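Local coordinates for protein tRNA (Adenine(22)-N(1))-methyltransferase (Mycoplasma capricolum subsp. capricolum, PDB 6QE6) that probably methylates N1 of adenine 22 in tRNA, and is held here with the cofactor product S-adenosyl-L-homocysteine, at residues N197-I203 against Y240-R245. Numbering follows the deposited sequence.
Sequences NKNSLYI and YIDVIR
Lys198 N donates a nearly straight 2.7 Å hydrogen bond to Ile244 O, joining the loop ahead of helix 200-217 to the C-terminal end of helix 225-244, with the CA atoms of Asn197 and Ile244 4.3 Å apart. The same carbonyl oxygen takes a weak second bond from a water that also donates to Asn197 OD1. Lys198 bends at its second torsion (chi2 -63°), and its NZ reaches Arg245 O at 3.0 Å, tilted out of the carbonyl plane. Lys198 thus engages the carbonyls of both Ile244 and Arg245, one through its backbone N and one through its side chain. Asn199 N-caps helix 200-217, its OD1 accepting from Tyr202 N. Beyond the cap, Ile203 and Ile244 lie alongside each other, running in opposite senses, with Ile203 CG1 3.6 Å from Ile244 CD1. The other branch of Ile203, CG2, meets Ile241 CG2 and lies at the guanidinium edge of Arg245. The side chains of Tyr202 and Tyr240 run roughly perpendicular to each other and touch through their CE2 atoms, 3.8 Å apart; the hydroxyls of these two buried tyrosines bond to Phe190 O and Gly191 O. The contact thus closes the base of the C-terminal helical hairpin, where Phe196 of helix 193-196 and Phe161 of strand 155-163 pack against Tyr202.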
ATOM      1  N   ASN A 197     -14.875 -10.122  -3.737  1.00 33.46           N
ATOM      2  CA  ASN A 197     -15.999 -11.058  -3.791  1.00 36.26           C
ATOM      3  C   ASN A 197     -15.659 -12.374  -3.104  1.00 36.89           C
ATOM      4  O   ASN A 197     -14.636 -13.001  -3.408  1.00 33.12           O
ATOM      5  CB  ASN A 197     -16.401 -11.352  -5.242  1.00 36.18           C
ATOM      6  CG  ASN A 197     -17.184 -10.232  -5.873  1.00 36.51           C
ATOM      7  OD1 ASN A 197     -18.089  -9.669  -5.257  1.00 38.33           O
ATOM      8  ND2 ASN A 197     -16.843  -9.899  -7.121  1.00 36.41           N
ATOM      9  N   LYS A 198     -16.542 -12.801  -2.192  1.00 33.05           N
ATOM     10  CA  LYS A 198     -16.443 -14.104  -1.532  1.00 36.59           C
ATOM     11  C   LYS A 198     -15.219 -14.212  -0.631  1.00 33.97           C
ATOM     12  O   LYS A 198     -14.732 -15.317  -0.383  1.00 36.92           O
ATOM     13  CB  LYS A 198     -16.429 -15.260  -2.544  1.00 37.45           C
ATOM     14  CG  LYS A 198     -17.472 -15.165  -3.660  1.00 38.62           C
ATOM     15  CD  LYS A 198     -18.900 -15.216  -3.105  1.00 35.26           C
ATOM     16  CE  LYS A 198     -19.913 -15.650  -4.167  1.00 37.42           C
ATOM     17  NZ  LYS A 198     -21.280 -15.144  -3.863  1.00 37.57           N
ATOM     18  N   ASN A 199     -14.705 -13.087  -0.131  1.00 32.74           N
ATOM     19  CA  ASN A 199     -13.465 -13.091   0.651  1.00 39.56           C
ATOM     20  C   ASN A 199     -13.811 -13.236   2.132  1.00 38.86           C
ATOM     21  O   ASN A 199     -14.118 -12.249   2.810  1.00 37.35           O
ATOM     22  CB  ASN A 199     -12.660 -11.826   0.380  1.00 33.21           C
ATOM     23  CG  ASN A 199     -11.289 -11.854   1.015  1.00 34.89           C
ATOM     24  OD1 ASN A 199     -11.142 -12.208   2.187  1.00 38.43           O
ATOM     25  ND2 ASN A 199     -10.272 -11.454   0.254  1.00 33.62           N
ATOM     26  N   SER A 200     -13.728 -14.469   2.647  1.00 36.87           N
ATOM     27  CA  SER A 200     -14.146 -14.722   4.026  1.00 38.12           C
ATOM     28  C   SER A 200     -13.235 -14.042   5.043  1.00 35.37           C
ATOM     29  O   SER A 200     -13.700 -13.651   6.119  1.00 39.82           O
ATOM     30  CB  SER A 200     -14.216 -16.228   4.301  1.00 40.75           C
ATOM     31  OG  SER A 200     -13.217 -16.937   3.577  1.00 47.50           O
ATOM     32  N   LEU A 201     -11.947 -13.884   4.740  1.00 37.31           N
ATOM     33  CA  LEU A 201     -11.075 -13.164   5.665  1.00 37.32           C
ATOM     34  C   LEU A 201     -11.552 -11.722   5.846  1.00 35.90           C
ATOM     35  O   LEU A 201     -11.765 -11.260   6.977  1.00 31.20           O
ATOM     36  CB  LEU A 201      -9.622 -13.210   5.173  1.00 26.87           C
ATOM     37  CG  LEU A 201      -8.560 -12.533   6.057  1.00 30.59           C
ATOM     38  CD1 LEU A 201      -8.399 -13.254   7.398  1.00 22.85           C
ATOM     39  CD2 LEU A 201      -7.211 -12.435   5.353  1.00 32.32           C
ATOM     40  N   TYR A 202     -11.766 -11.009   4.732  1.00 31.63           N
ATOM     41  CA  TYR A 202     -12.143  -9.595   4.795  1.00 32.85           C
ATOM     42  C   TYR A 202     -13.557  -9.415   5.338  1.00 29.80           C
ATOM     43  O   TYR A 202     -13.830  -8.470   6.091  1.00 28.26           O
ATOM     44  CB  TYR A 202     -12.009  -8.959   3.401  1.00 28.33           C
ATOM     45  CG  TYR A 202     -12.143  -7.462   3.359  1.00 27.12           C
ATOM     46  CD1 TYR A 202     -11.532  -6.663   4.309  1.00 24.88           C
ATOM     47  CD2 TYR A 202     -12.876  -6.835   2.351  1.00 32.73           C
ATOM     48  CE1 TYR A 202     -11.659  -5.283   4.275  1.00 30.94           C
ATOM     49  CE2 TYR A 202     -13.003  -5.443   2.303  1.00 29.81           C
ATOM     50  CZ  TYR A 202     -12.393  -4.676   3.271  1.00 30.47           C
ATOM     51  OH  TYR A 202     -12.508  -3.303   3.245  1.00 32.42           O
ATOM     52  N   ILE A 203     -14.479 -10.295   4.951  1.00 29.45           N
ATOM     53  CA  ILE A 203     -15.825 -10.204   5.501  1.00 35.22           C
ATOM     54  C   ILE A 203     -15.784 -10.401   7.011  1.00 33.08           C
ATOM     55  O   ILE A 203     -16.430  -9.665   7.767  1.00 29.92           O
ATOM     56  CB  ILE A 203     -16.762 -11.213   4.808  1.00 38.29           C
ATOM     57  CG1 ILE A 203     -16.965 -10.808   3.344  1.00 33.97           C
ATOM     58  CG2 ILE A 203     -18.093 -11.269   5.519  1.00 29.46           C
ATOM     59  CD1 ILE A 203     -17.617 -11.882   2.502  1.00 34.37           C
ATOM     60  N   TYR A 240     -22.031  -3.237   2.122  1.00 35.72           N
ATOM     61  CA  TYR A 240     -20.895  -3.740   1.356  1.00 38.07           C
ATOM     62  C   TYR A 240     -20.697  -5.232   1.590  1.00 36.45           C
ATOM     63  O   TYR A 240     -20.455  -5.987   0.640  1.00 33.81           O
ATOM     64  CB  TYR A 240     -19.619  -2.965   1.692  1.00 33.84           C
ATOM     65  CG  TYR A 240     -18.412  -3.448   0.915  1.00 30.46           C
ATOM     66  CD1 TYR A 240     -18.121  -2.943  -0.347  1.00 34.76           C
ATOM     67  CD2 TYR A 240     -17.563  -4.431   1.442  1.00 36.08           C
ATOM     68  CE1 TYR A 240     -17.001  -3.384  -1.070  1.00 34.33           C
ATOM     69  CE2 TYR A 240     -16.439  -4.890   0.732  1.00 34.59           C
ATOM     70  CZ  TYR A 240     -16.167  -4.358  -0.524  1.00 35.46           C
ATOM     71  OH  TYR A 240     -15.073  -4.804  -1.226  1.00 31.74           O
ATOM     72  N   ILE A 241     -20.806  -5.682   2.845  1.00 32.00           N
ATOM     73  CA  ILE A 241     -20.749  -7.115   3.108  1.00 31.95           C
ATOM     74  C   ILE A 241     -21.755  -7.847   2.230  1.00 37.74           C
ATOM     75  O   ILE A 241     -21.433  -8.857   1.594  1.00 37.52           O
ATOM     76  CB  ILE A 241     -20.989  -7.413   4.599  1.00 35.93           C
ATOM     77  CG1 ILE A 241     -19.827  -6.902   5.453  1.00 33.39           C
ATOM     78  CG2 ILE A 241     -21.125  -8.920   4.815  1.00 36.70           C
ATOM     79  CD1 ILE A 241     -19.953  -7.241   6.926  1.00 32.24           C
ATOM     80  N   ASP A 242     -22.984  -7.325   2.152  1.00 39.25           N
ATOM     81  CA  ASP A 242     -24.028  -8.031   1.408  1.00 40.63           C
ATOM     82  C   ASP A 242     -23.682  -8.157  -0.070  1.00 44.03           C
ATOM     83  O   ASP A 242     -24.037  -9.155  -0.712  1.00 45.24           O
ATOM     84  CB  ASP A 242     -25.374  -7.329   1.584  1.00 39.60           C
ATOM     85  CG  ASP A 242     -25.983  -7.556   2.971  1.00 51.00           C
ATOM     86  OD1 ASP A 242     -26.972  -6.857   3.286  1.00 59.76           O
ATOM     87  OD2 ASP A 242     -25.485  -8.416   3.754  1.00 53.05           O
ATOM     88  N   VAL A 243     -22.959  -7.183  -0.615  1.00 40.75           N
ATOM     89  CA  VAL A 243     -22.623  -7.215  -2.032  1.00 43.12           C
ATOM     90  C   VAL A 243     -21.535  -8.253  -2.332  1.00 41.41           C
ATOM     91  O   VAL A 243     -21.589  -8.944  -3.357  1.00 43.29           O
ATOM     92  CB  VAL A 243     -22.206  -5.809  -2.482  1.00 43.03           C
ATOM     93  CG1 VAL A 243     -21.670  -5.868  -3.870  1.00 45.96           C
ATOM     94  CG2 VAL A 243     -23.392  -4.871  -2.377  1.00 46.67           C
ATOM     95  N   ILE A 244     -20.523  -8.380  -1.465  1.00 40.90           N
ATOM     96  CA  ILE A 244     -19.411  -9.287  -1.761  1.00 40.30           C
ATOM     97  C   ILE A 244     -19.606 -10.675  -1.176  1.00 39.16           C
ATOM     98  O   ILE A 244     -18.796 -11.569  -1.471  1.00 41.58           O
ATOM     99  CB  ILE A 244     -18.047  -8.719  -1.292  1.00 37.57           C
ATOM    100  CG1 ILE A 244     -18.030  -8.442   0.208  1.00 30.80           C
ATOM    101  CG2 ILE A 244     -17.681  -7.437  -2.056  1.00 32.92           C
ATOM    102  CD1 ILE A 244     -16.630  -8.367   0.765  1.00 32.18           C
ATOM    103  N   ARG A 245     -20.654 -10.886  -0.377  1.00 43.13           N
ATOM    104  CA  ARG A 245     -20.892 -12.096   0.426  1.00 44.04           C
ATOM    105  C   ARG A 245     -20.867 -13.409  -0.354  1.00 41.75           C
ATOM    106  O   ARG A 245     -21.601 -13.582  -1.326  1.00 47.20           O
ATOM    107  CB  ARG A 245     -22.243 -11.957   1.142  1.00 49.35           C
ATOM    108  CG  ARG A 245     -22.557 -13.056   2.135  1.00 63.83           C
ATOM    109  CD  ARG A 245     -23.161 -12.518   3.440  1.00 65.40           C
ATOM    110  NE  ARG A 245     -23.063 -13.513   4.514  1.00 71.16           N
ATOM    111  CZ  ARG A 245     -22.008 -13.666   5.321  1.00 69.09           C
ATOM    112  NH1 ARG A 245     -22.014 -14.603   6.262  1.00 73.97           N
ATOM    113  NH2 ARG A 245     -20.945 -12.886   5.196  1.00 63.64           N
TER
HETATM  114  O   HOH W   1     -19.516 -12.025  -4.340  1.00 40.68           O